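Hypothetical protein SA2161 (PDB 1Y7R) is of unknown function but belongs to the GNAT family and is a probable acetyltransferase, which would transfer an acetyl group from acetyl-CoA. Local coordinates at residues D13-R18 and K26-A31; D7-E12 and L39-L44. The protein carries 4 engineered substitutions. All blocks are in the same frame, centred on the assembly; numbering follows the deposited sequence.

How the interactions relate
Both interactions use helix 11-20, interaction 2 through the loop that leads into it and interaction 1 through its middle. Interaction 2 is the more buried. It sets that loop on strand 40-46 of the central sheet, with methyl and proline carbons in the middle and one water at the side. Interaction 1 lies further from the centre of the chain and joins the helix to the start of helix 28-34. Its chemistry is more mixed: sulfur, an aromatic edge, a lysine methylene over an arginine guanidinium and a bridging water. K26 and T27 bond directly to the second subunit. Along the chain interaction 1 is nested inside the loop closed by interaction 2. The two touch where C11 SG packs on A31.

Interaction 1: D13-R18 and K26-A31; sequences DYCALR and KTREAA
K26 lays its aliphatic chain against Y14 and R18 of helix 11-20. CG of K26 meets the edge of the Y14 ring, 3.7 Å from Y14 OH. The K26 chain bends at chi2 (-62°), which carries CE on to R18. There CE of K26 sits over the centre of one guanidinium face, 3.6 Å from R18 CZ. The two cationic ends are near, R18 NH2 to K26 NZ 4.3 Å, but each has its own partners. R18 NH2 makes a salt bridge with D68, which also accepts a bond from Y14 OH. K26 NZ bonds to S99 O and T62 O of the second subunit.

The apolar part centres on A31. Its CB lies 3.7 Å from CD2 of Y14 and 3.9 Å from SG of C15. The same sulfur touches CG of R28.

Polar backbone groups are joined by water. Water 1 donates to C15 O (2.8 Å) and accepts from K26 N (3.0 Å). T27 is the N-cap of the second helix, with A30 N bonded to T27 OG1 at 3.0 Å. Here the first helix of the GNAT fold packs against the N-terminal turn of the second, in the two-helix connection between its first and second strands, at the interface with the second subunit.

Interaction 2: D7-E12 and L39-L44; sequences DIPTCE and LFTVTL
The loop from strand 3-5 into helix 11-20 crosses the face of the central sheet on which that helix lies, and here P9 meets T41 and T43 of strand 40-46. The contact is mostly apolar. The T41 methyl, CG2, meets the CG-CD side of the proline ring. T41 CG2 lies 4.0 Å from P9 CD and equally far from P9 CG. The T41 rotamer (chi1 -56°) sets OG1 beside the backbone N and turns the methyl to the proline. CG2 of T43 comes to the ring from another direction, with P9 CG at 4.1 Å. One ring carbon, CG, therefore touches both threonine methyls. M53 of strand 49-58 and L35 also pack on P9.

The loop links the first strand of the GNAT fold to its first helix. The chain then returns to the sheet as strand 40-46, after helix 28-34. Strand 40-46 runs antiparallel to strand 3-5 on one flank and to strand 49-58 on the other. T41 and T43 point to the P9 side of the sheet. V42, between them, points to the other side and packs on helix 80-95.

The polar part lies at D7. The carbonyl D7 O is 4.0 Å from T43 OG1, and water 2 spans the two. The water is 2.7 Å from T43 OG1. Water 2 gives only a weak bond to D7 O, 3.4 Å long. T43 OG1 also has a weak hydrogen bond to T5 O of strand 3-5. With chi1 at 41°, OG1 stands between the backbone N and the carbonyl carbon, and the methyl is left to meet the proline.

Interaction 1: D13-R18 and K26-A31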
ATOM      1  N   ASP A  13      -4.371  21.388   6.528  1.00  8.17           N
ATOM      2  CA  ASP A  13      -2.930  21.409   6.184  1.00  8.44           C
ATOM      3  C   ASP A  13      -2.614  20.280   5.186  1.00  8.22           C
ATOM      4  O   ASP A  13      -1.879  20.474   4.206  1.00  6.90           O
ATOM      5  CB  ASP A  13      -2.054  21.261   7.434  1.00 10.73           C
ATOM      6  CG  ASP A  13      -1.864  22.564   8.190  1.00 14.03           C
ATOM      7  OD1 ASP A  13      -1.238  22.508   9.278  1.00 18.16           O
ATOM      8  OD2 ASP A  13      -2.287  23.639   7.696  1.00 16.92           O
ATOM      9  N   TYR A  14      -3.188  19.105   5.430  1.00  6.79           N
ATOM     10  CA  TYR A  14      -3.007  17.948   4.571  1.00  7.29           C
ATOM     11  C   TYR A  14      -3.493  18.241   3.166  1.00  7.39           C
ATOM     12  O   TYR A  14      -2.767  18.064   2.191  1.00  7.17           O
ATOM     13  CB  TYR A  14      -3.720  16.719   5.153  1.00  7.79           C
ATOM     14  CG  TYR A  14      -3.772  15.530   4.213  1.00  8.00           C
ATOM     15  CD1 TYR A  14      -2.721  14.633   4.168  1.00  8.47           C
ATOM     16  CD2 TYR A  14      -4.894  15.277   3.400  1.00  8.63           C
ATOM     17  CE1 TYR A  14      -2.740  13.527   3.339  1.00  8.46           C
ATOM     18  CE2 TYR A  14      -4.917  14.169   2.549  1.00 10.41           C
ATOM     19  CZ  TYR A  14      -3.836  13.304   2.515  1.00  9.84           C
ATOM     20  OH  TYR A  14      -3.848  12.202   1.681  1.00  9.27           O
ATOM     21  N   CYS A  15      -4.749  18.671   3.062  1.00  7.13           N
ATOM     22  CA  CYS A  15      -5.342  18.905   1.763  1.00  6.58           C
ATOM     23  C   CYS A  15      -4.551  20.006   1.040  1.00  6.16           C
ATOM     24  O   CYS A  15      -4.282  19.910  -0.171  1.00  5.92           O
ATOM     25  CB  CYS A  15      -6.801  19.321   1.937  1.00  6.79           C
ATOM     26  SG  CYS A  15      -7.834  17.925   2.466  1.00  9.85           S
ATOM     27  N   ALA A  16      -4.174  21.043   1.792  1.00  5.10           N
ATOM     28  CA  ALA A  16      -3.447  22.190   1.255  1.00  6.57           C
ATOM     29  C   ALA A  16      -2.068  21.803   0.761  1.00  5.82           C
ATOM     30  O   ALA A  16      -1.600  22.284  -0.291  1.00  5.89           O
ATOM     31  CB  ALA A  16      -3.326  23.300   2.295  1.00  5.69           C
ATOM     32  N   LEU A  17      -1.426  20.912   1.499  1.00  6.57           N
ATOM     33  CA  LEU A  17      -0.106  20.462   1.093  1.00  7.18           C
ATOM     34  C   LEU A  17      -0.160  19.649  -0.188  1.00  7.16           C
ATOM     35  O   LEU A  17       0.650  19.875  -1.094  1.00  6.90           O
ATOM     36  CB  LEU A  17       0.599  19.732   2.223  1.00  7.73           C
ATOM     37  CG  LEU A  17       1.977  19.194   1.886  1.00  9.26           C
ATOM     38  CD1 LEU A  17       2.924  20.325   1.433  1.00 10.68           C
ATOM     39  CD2 LEU A  17       2.512  18.466   3.128  1.00  9.24           C
ATOM     40  N   ARG A  18      -1.107  18.718  -0.289  1.00  7.49           N
ATOM     41  CA  ARG A  18      -1.345  17.992  -1.541  1.00  8.07           C
ATOM     42  C   ARG A  18      -1.486  18.936  -2.742  1.00  7.95           C
ATOM     43  O   ARG A  18      -0.801  18.797  -3.740  1.00  7.53           O
ATOM     44  CB  ARG A  18      -2.629  17.153  -1.424  1.00  9.47           C
ATOM     45  CG  ARG A  18      -2.438  15.781  -0.827  1.00 10.76           C
ATOM     46  CD  ARG A  18      -3.379  14.793  -1.608  1.00 14.52           C
ATOM     47  NE  ARG A  18      -2.863  13.442  -1.607  1.00 23.07           N
ATOM     48  CZ  ARG A  18      -2.696  12.651  -2.654  1.00 21.42           C
ATOM     49  NH1 ARG A  18      -3.063  12.998  -3.890  1.00 16.96           N
ATOM     50  NH2 ARG A  18      -2.182  11.464  -2.435  1.00 25.07           N
ATOM     51  N   LYS A  26      -7.415  15.703  -2.253  1.00  8.88           N
ATOM     52  CA  LYS A  26      -8.267  14.796  -1.489  1.00  9.47           C
ATOM     53  C   LYS A  26      -9.371  15.635  -0.884  1.00  9.34           C
ATOM     54  O   LYS A  26      -9.132  16.762  -0.462  1.00  8.92           O
ATOM     55  CB  LYS A  26      -7.517  14.110  -0.343  1.00  8.87           C
ATOM     56  CG  LYS A  26      -6.490  13.103  -0.730  1.00  8.27           C
ATOM     57  CD  LYS A  26      -7.022  11.902  -1.494  1.00  8.18           C
ATOM     58  CE  LYS A  26      -5.840  11.026  -1.852  1.00  9.91           C
ATOM     59  NZ  LYS A  26      -6.163   9.804  -2.642  1.00  8.50           N
ATOM     60  N   THR A  27     -10.576  15.073  -0.810  1.00  8.40           N
ATOM     61  CA  THR A  27     -11.676  15.796  -0.180  1.00  9.38           C
ATOM     62  C   THR A  27     -11.403  15.862   1.305  1.00 10.14           C
ATOM     63  O   THR A  27     -10.717  15.002   1.855  1.00  9.11           O
ATOM     64  CB  THR A  27     -13.029  15.106  -0.407  1.00  9.14           C
ATOM     65  OG1 THR A  27     -13.002  13.820   0.217  1.00  9.86           O
ATOM     66  CG2 THR A  27     -13.288  14.924  -1.907  1.00  8.69           C
ATOM     67  N   ARG A  28     -11.953  16.872   1.964  1.00 10.64           N
ATOM     68  CA  ARG A  28     -11.820  16.937   3.408  1.00 11.80           C
ATOM     69  C   ARG A  28     -12.451  15.726   4.107  1.00 11.76           C
ATOM     70  O   ARG A  28     -11.939  15.278   5.155  1.00 12.25           O
ATOM     71  CB  ARG A  28     -12.299  18.292   3.950  1.00 13.27           C
ATOM     72  CG  ARG A  28     -11.308  19.408   3.616  1.00 15.51           C
ATOM     73  CD  ARG A  28     -11.786  20.741   4.147  1.00 21.57           C
ATOM     74  NE  ARG A  28     -12.954  21.213   3.414  1.00 24.95           N
ATOM     75  CZ  ARG A  28     -13.066  22.455   2.961  1.00 28.92           C
ATOM     76  NH1 ARG A  28     -14.145  22.850   2.296  1.00 29.18           N
ATOM     77  NH2 ARG A  28     -12.082  23.309   3.188  1.00 32.34           N
ATOM     78  N   GLU A  29     -13.533  15.182   3.530  1.00 11.22           N
ATOM     79  CA  GLU A  29     -14.124  13.958   4.049  1.00 12.70           C
ATOM     80  C   GLU A  29     -13.124  12.795   4.014  1.00 11.58           C
ATOM     81  O   GLU A  29     -13.012  12.016   4.986  1.00 10.92           O
ATOM     82  CB  GLU A  29     -15.394  13.556   3.303  1.00 12.36           C
ATOM     83  CG  GLU A  29     -16.161  12.381   3.963  1.00 15.60           C
ATOM     84  CD  GLU A  29     -17.161  11.657   3.042  1.00 17.42           C
ATOM     85  OE1 GLU A  29     -17.107  11.826   1.797  1.00 24.45           O
ATOM     86  OE2 GLU A  29     -18.011  10.893   3.572  1.00 23.08           O
ATOM     87  N   ALA A  30     -12.405  12.642   2.896  1.00  9.85           N
ATOM     88  CA  ALA A  30     -11.456  11.519   2.840  1.00  9.17           C
ATOM     89  C   ALA A  30     -10.335  11.735   3.853  1.00  9.06           C
ATOM     90  O   ALA A  30      -9.908  10.787   4.537  1.00  9.52           O
ATOM     91  CB  ALA A  30     -10.874  11.318   1.421  1.00  9.12           C
ATOM     92  N   ALA A  31      -9.858  12.980   3.936  1.00  9.04           N
ATOM     93  CA  ALA A  31      -8.783  13.324   4.855  1.00  8.55           C
ATOM     94  C   ALA A  31      -9.184  13.056   6.311  1.00  9.06           C
ATOM     95  O   ALA A  31      -8.410  12.503   7.096  1.00  8.48           O
ATOM     96  CB  ALA A  31      -8.372  14.771   4.635  1.00  8.88           C
TER
HETATM   97  O   HOH W   1      -6.286  18.283  -1.338  1.00  9.38           O

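Interaction 2: D7-E12 and L39-L44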
ATOM      1  N   ASP A   7       3.433  14.227  14.332  1.00  8.61           N
ATOM      2  CA  ASP A   7       2.037  14.495  14.766  1.00  9.86           C
ATOM      3  C   ASP A   7       1.073  14.252  13.616  1.00 10.80           C
ATOM      4  O   ASP A   7       1.461  14.347  12.468  1.00 12.54           O
ATOM      5  CB  ASP A   7       1.796  15.968  15.158  1.00  9.76           C
ATOM      6  CG  ASP A   7       2.688  16.493  16.265  1.00 12.24           C
ATOM      7  OD1 ASP A   7       2.634  17.746  16.440  1.00 12.17           O
ATOM      8  OD2 ASP A   7       3.412  15.735  16.944  1.00 14.30           O
ATOM      9  N   ILE A   8      -0.188  13.985  13.949  1.00 11.60           N
ATOM     10  CA  ILE A   8      -1.283  13.954  12.966  1.00 11.91           C
ATOM     11  C   ILE A   8      -1.449  15.376  12.382  1.00 11.93           C
ATOM     12  O   ILE A   8      -1.511  16.355  13.144  1.00 12.26           O
ATOM     13  CB  ILE A   8      -2.605  13.475  13.649  1.00 11.60           C
ATOM     14  CG1 ILE A   8      -3.693  13.148  12.601  1.00 11.75           C
ATOM     15  CG2 ILE A   8      -3.103  14.519  14.706  1.00 11.17           C
ATOM     16  CD1 ILE A   8      -4.855  12.323  13.169  1.00 13.60           C
ATOM     17  N   PRO A   9      -1.455  15.507  11.030  1.00 12.34           N
ATOM     18  CA  PRO A   9      -1.671  16.811  10.388  1.00 12.43           C
ATOM     19  C   PRO A   9      -3.143  17.243  10.531  1.00 11.85           C
ATOM     20  O   PRO A   9      -4.003  16.400  10.751  1.00 12.37           O
ATOM     21  CB  PRO A   9      -1.356  16.532   8.904  1.00 13.02           C
ATOM     22  CG  PRO A   9      -0.821  15.168   8.834  1.00 14.25           C
ATOM     23  CD  PRO A   9      -1.264  14.426  10.043  1.00 13.27           C
ATOM     24  N   THR A  10      -3.449  18.539  10.422  1.00 11.41           N
ATOM     25  CA  THR A  10      -4.864  18.905  10.304  1.00 11.46           C
ATOM     26  C   THR A  10      -5.388  18.579   8.907  1.00 11.00           C
ATOM     27  O   THR A  10      -4.604  18.449   7.979  1.00  9.47           O
ATOM     28  CB  THR A  10      -5.124  20.394  10.588  1.00 11.42           C
ATOM     29  OG1 THR A  10      -4.551  21.201   9.547  1.00 11.60           O
ATOM     30  CG2 THR A  10      -4.569  20.783  11.951  1.00 12.36           C
ATOM     31  N   CYS A  11      -6.715  18.487   8.756  1.00 10.77           N
ATOM     32  CA  CYS A  11      -7.295  18.173   7.457  1.00 11.63           C
ATOM     33  C   CYS A  11      -6.954  19.282   6.493  1.00  9.85           C
ATOM     34  O   CYS A  11      -6.559  19.014   5.359  1.00 10.02           O
ATOM     35  CB  CYS A  11      -8.810  18.010   7.526  1.00 12.12           C
ATOM     36  SG  CYS A  11      -9.294  16.452   8.295  1.00 21.14           S
ATOM     37  N   GLU A  12      -7.083  20.532   6.947  1.00  9.01           N
ATOM     38  CA  GLU A  12      -6.763  21.650   6.076  1.00  8.76           C
ATOM     39  C   GLU A  12      -5.319  21.609   5.609  1.00  8.59           C
ATOM     40  O   GLU A  12      -5.071  21.769   4.418  1.00  8.86           O
ATOM     41  CB  GLU A  12      -7.046  23.001   6.753  1.00  8.54           C
ATOM     42  CG  GLU A  12      -6.562  24.186   5.891  1.00 10.12           C
ATOM     43  CD  GLU A  12      -7.164  25.503   6.285  1.00 13.57           C
ATOM     44  OE1 GLU A  12      -7.757  25.591   7.381  1.00 15.65           O
ATOM     45  OE2 GLU A  12      -7.036  26.466   5.502  1.00 12.60           O
ATOM     46  N   LEU A  39       0.213   4.183   9.738  1.00  7.36           N
ATOM     47  CA  LEU A  39       1.115   3.648  10.767  1.00  7.90           C
ATOM     48  C   LEU A  39       2.103   4.716  11.261  1.00  7.90           C
ATOM     49  O   LEU A  39       2.495   4.721  12.445  1.00  8.45           O
ATOM     50  CB  LEU A  39       1.898   2.474  10.224  1.00  7.57           C
ATOM     51  CG  LEU A  39       1.072   1.223   9.976  1.00  7.97           C
ATOM     52  CD1 LEU A  39       1.955   0.173   9.280  1.00  9.79           C
ATOM     53  CD2 LEU A  39       0.449   0.698  11.278  1.00 12.04           C
ATOM     54  N   PHE A  40       2.507   5.604  10.351  1.00  6.85           N
ATOM     55  CA  PHE A  40       3.518   6.599  10.662  1.00  5.65           C
ATOM     56  C   PHE A  40       3.327   7.798   9.751  1.00  5.29           C
ATOM     57  O   PHE A  40       3.036   7.640   8.557  1.00  5.67           O
ATOM     58  CB  PHE A  40       4.904   5.974  10.427  1.00  5.35           C
ATOM     59  CG  PHE A  40       6.055   6.931  10.569  1.00  5.83           C
ATOM     60  CD1 PHE A  40       6.577   7.222  11.834  1.00  8.00           C
ATOM     61  CD2 PHE A  40       6.640   7.508   9.424  1.00  5.55           C
ATOM     62  CE1 PHE A  40       7.683   8.098  11.977  1.00  7.79           C
ATOM     63  CE2 PHE A  40       7.742   8.390   9.567  1.00  9.41           C
ATOM     64  CZ  PHE A  40       8.259   8.670  10.859  1.00  8.25           C
ATOM     65  N   THR A  41       3.496   8.996  10.317  1.00  5.46           N
ATOM     66  CA  THR A  41       3.381  10.244   9.554  1.00  6.50           C
ATOM     67  C   THR A  41       4.495  11.164   9.980  1.00  7.06           C
ATOM     68  O   THR A  41       4.696  11.357  11.182  1.00  8.10           O
ATOM     69  CB  THR A  41       2.025  10.968   9.818  1.00  7.94           C
ATOM     70  OG1 THR A  41       0.929  10.084   9.519  1.00  8.85           O
ATOM     71  CG2 THR A  41       1.883  12.196   8.926  1.00  8.69           C
ATOM     72  N   VAL A  42       5.212  11.736   9.018  1.00  6.90           N
ATOM     73  CA  VAL A  42       6.220  12.776   9.323  1.00  6.80           C
ATOM     74  C   VAL A  42       5.794  14.062   8.648  1.00  6.95           C
ATOM     75  O   VAL A  42       5.328  14.053   7.511  1.00  6.63           O
ATOM     76  CB  VAL A  42       7.665  12.453   8.688  0.50  9.81           C
ATOM     77  CG1 VAL A  42       7.645  12.049   7.210  0.50  3.61           C
ATOM     78  CG2 VAL A  42       8.695  13.603   8.970  0.50  6.10           C
ATOM     79  N   THR A  43       5.938  15.168   9.366  1.00  5.28           N
ATOM     80  CA  THR A  43       5.601  16.498   8.865  1.00  5.46           C
ATOM     81  C   THR A  43       6.753  17.455   9.159  1.00  5.76           C
ATOM     82  O   THR A  43       7.440  17.333  10.189  1.00  5.90           O
ATOM     83  CB  THR A  43       4.280  17.053   9.466  1.00  6.22           C
ATOM     84  OG1 THR A  43       4.218  16.738  10.867  1.00  8.26           O
ATOM     85  CG2 THR A  43       3.039  16.423   8.724  1.00  8.12           C
ATOM     86  N   LEU A  44       6.988  18.356   8.210  1.00  5.74           N
ATOM     87  CA  LEU A  44       8.045  19.368   8.287  1.00  5.64           C
ATOM     88  C   LEU A  44       7.405  20.736   8.271  1.00  6.16           C
ATOM     89  O   LEU A  44       6.546  21.029   7.425  1.00  6.48           O
ATOM     90  CB  LEU A  44       8.963  19.276   7.075  1.00  6.68           C
ATOM     91  CG  LEU A  44       9.621  17.915   6.817  1.00  6.97           C
ATOM     92  CD1 LEU A  44      10.473  18.053   5.563  1.00  8.31           C
ATOM     93  CD2 LEU A  44      10.474  17.414   7.937  1.00 10.54           C
TER
HETATM   94  O   HOH W   2       1.848  17.675  11.840  1.00 29.42           O